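Local coordinates for protein tumor necrosis factor ligand superfamily member 13 (Mus musculus, PDB 1U5Z) that acts as a homotrimeric cytokine, APRIL, that binds the receptors TACI and BCMA and helps regulate tumor cell growth, at residues L55-L60 against I115-P120. Sequence-based numbering, arbitrary orientation.
Sequences LYSQVL and ITVKIP
Val59 meets both Val117 and Ile119 across the interior of the TNF-homology jelly roll, where two antiparallel sheets pack face to face as a beta sandwich. Strand 51-61 belongs to the inner sheet and strand 114-119 to the outer one; over these segments they run nearly alongside, at 26°, with axes 9.7 Å apart at their closest. No hydrogen bond joins them, so the contact depends on side chains filling the gap. In each extended chain alternate residues face inward: Leu55, Ser57 and Val59 from one sheet, Ile115, Val117 and Ile119 from the other.

Val59, with the largest buried area, spreads its two methyls between two neighbours. Its CG1 lies 4.0 Å from CD1 of Ile119, the two side chains meeting at a slant, while its CG2 approaches CG1 of Val117 at 4.4 Å. The longer isoleucine suits this end because CD1 can extend across the gap; CG1 is set opposite the carbonyl carbon (chi1 -67°) and the chain then straightens. Leu126, from a loop, also packs on both Val59 and Ile119.

Val117 sits opposite Ser57, whose CA is 8.0 Å from its own, the closer of the two matched pairs. A small serine fits this narrow spacing, and the valine adds apolar bulk without a long chain. At the other end Leu55 and Ile115 pass one another in opposite directions, with CD2 of Leu55 4.2 Å from CG2 of Ile115.

The residues between face elsewhere: Tyr56 and Gln58 hydrogen-bond to a neighbouring subunit of the trimer. Back in the core, the hydroxyl of Ser57, rotated opposite its own amide nitrogen (chi1 163°), brings OG to 4.0 Å from Val117 CG1, a van der Waals contact.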
loop_
_atom_site.group_PDB
_atom_site.type_symbol
_atom_site.label_atom_id
_atom_site.label_comp_id
_atom_site.label_asym_id
_atom_site.label_seq_id
_atom_site.Cartn_x
_atom_site.Cartn_y
_atom_site.Cartn_z
ATOM N N LEU A 55 -5.380 -1.881 -7.767
ATOM C CA LEU A 55 -6.267 -2.643 -6.925
ATOM C C LEU A 55 -5.597 -2.799 -5.564
ATOM O O LEU A 55 -4.449 -3.215 -5.471
ATOM C CB LEU A 55 -6.529 -3.982 -7.605
ATOM C CG LEU A 55 -7.334 -5.083 -6.946
ATOM C CD1 LEU A 55 -8.621 -4.531 -6.447
ATOM C CD2 LEU A 55 -7.555 -6.218 -7.961
ATOM N N TYR A 56 -6.302 -2.415 -4.504
ATOM C CA TYR A 56 -5.750 -2.474 -3.162
ATOM C C TYR A 56 -6.720 -3.174 -2.232
ATOM O O TYR A 56 -7.910 -3.087 -2.399
ATOM C CB TYR A 56 -5.414 -1.075 -2.648
ATOM C CG TYR A 56 -6.565 -0.106 -2.588
ATOM C CD1 TYR A 56 -7.361 -0.013 -1.451
ATOM C CD2 TYR A 56 -6.850 0.738 -3.667
ATOM C CE1 TYR A 56 -8.417 0.888 -1.384
ATOM C CE2 TYR A 56 -7.906 1.648 -3.610
ATOM C CZ TYR A 56 -8.682 1.717 -2.468
ATOM O OH TYR A 56 -9.717 2.611 -2.402
ATOM N N SER A 57 -6.185 -3.873 -1.247
ATOM C CA SER A 57 -6.978 -4.691 -0.349
ATOM C C SER A 57 -6.370 -4.683 1.034
ATOM O O SER A 57 -5.208 -5.041 1.189
ATOM C CB SER A 57 -6.987 -6.133 -0.851
ATOM O OG SER A 57 -7.403 -6.997 0.175
ATOM N N GLN A 58 -7.140 -4.272 2.034
ATOM C CA GLN A 58 -6.765 -4.512 3.420
ATOM C C GLN A 58 -7.760 -5.444 4.065
ATOM O O GLN A 58 -8.956 -5.391 3.784
ATOM C CB GLN A 58 -6.717 -3.217 4.222
ATOM C CG GLN A 58 -6.213 -3.418 5.638
ATOM C CD GLN A 58 -5.832 -2.124 6.310
ATOM O OE1 GLN A 58 -4.871 -1.481 5.902
ATOM N NE2 GLN A 58 -6.562 -1.750 7.359
ATOM N N VAL A 59 -7.250 -6.312 4.924
ATOM C CA VAL A 59 -8.087 -7.148 5.769
ATOM C C VAL A 59 -7.551 -7.031 7.191
ATOM O O VAL A 59 -6.361 -7.215 7.416
ATOM C CB VAL A 59 -8.079 -8.612 5.290
ATOM C CG1 VAL A 59 -8.785 -9.508 6.284
ATOM C CG2 VAL A 59 -8.737 -8.732 3.906
ATOM N N LEU A 60 -8.427 -6.693 8.135
ATOM C CA LEU A 60 -8.070 -6.685 9.560
ATOM C C LEU A 60 -8.487 -8.014 10.196
ATOM O O LEU A 60 -9.674 -8.304 10.317
ATOM C CB LEU A 60 -8.730 -5.506 10.280
ATOM C CG LEU A 60 -8.480 -5.371 11.787
ATOM C CD1 LEU A 60 -7.010 -5.285 12.139
ATOM C CD2 LEU A 60 -9.194 -4.157 12.313
ATOM N N ILE A 115 -13.469 -10.632 -9.741
ATOM C CA ILE A 115 -12.428 -10.359 -8.762
ATOM C C ILE A 115 -12.895 -10.863 -7.403
ATOM O O ILE A 115 -14.017 -10.576 -6.985
ATOM C CB ILE A 115 -12.143 -8.850 -8.682
ATOM C CG1 ILE A 115 -11.838 -8.282 -10.077
ATOM C CG2 ILE A 115 -10.966 -8.586 -7.710
ATOM C CD1 ILE A 115 -10.439 -8.622 -10.625
ATOM N N THR A 116 -12.037 -11.615 -6.717
ATOM C CA THR A 116 -12.358 -12.119 -5.381
ATOM C C THR A 116 -11.288 -11.780 -4.366
ATOM O O THR A 116 -10.119 -11.598 -4.706
ATOM C CB THR A 116 -12.592 -13.648 -5.379
ATOM O OG1 THR A 116 -11.683 -14.301 -6.281
ATOM C CG2 THR A 116 -13.979 -13.983 -5.917
ATOM N N VAL A 117 -11.721 -11.690 -3.115
ATOM C CA VAL A 117 -10.828 -11.545 -1.978
ATOM C C VAL A 117 -11.183 -12.686 -1.029
ATOM O O VAL A 117 -12.184 -12.621 -0.323
ATOM C CB VAL A 117 -11.009 -10.165 -1.298
ATOM C CG1 VAL A 117 -10.053 -10.009 -0.122
ATOM C CG2 VAL A 117 -10.781 -9.056 -2.292
ATOM N N LYS A 118 -10.386 -13.747 -1.060
ATOM C CA LYS A 118 -10.627 -14.930 -0.244
ATOM C C LYS A 118 -9.558 -15.121 0.819
ATOM O O LYS A 118 -8.414 -14.729 0.641
ATOM C CB LYS A 118 -10.664 -16.177 -1.126
ATOM C CG LYS A 118 -11.835 -16.212 -2.080
ATOM C CD LYS A 118 -11.709 -17.346 -3.079
ATOM C CE LYS A 118 -12.856 -17.310 -4.063
ATOM N NZ LYS A 118 -12.721 -18.338 -5.119
ATOM N N ILE A 119 -9.946 -15.756 1.920
ATOM C CA ILE A 119 -9.024 -16.131 2.981
ATOM C C ILE A 119 -9.074 -17.647 3.105
ATOM O O ILE A 119 -10.144 -18.188 3.380
ATOM C CB ILE A 119 -9.432 -15.443 4.283
ATOM C CG1 ILE A 119 -9.228 -13.936 4.131
ATOM C CG2 ILE A 119 -8.611 -15.978 5.468
ATOM C CD1 ILE A 119 -10.039 -13.140 5.058
ATOM N N PRO A 120 -7.938 -18.334 2.918
ATOM C CA PRO A 120 -7.936 -19.805 2.795
ATOM C C PRO A 120 -8.279 -20.613 4.054
ATOM O O PRO A 120 -8.187 -21.839 3.987
ATOM C CB PRO A 120 -6.496 -20.127 2.361
ATOM C CG PRO A 120 -5.885 -18.811 1.972
ATOM C CD PRO A 120 -6.574 -17.781 2.799
#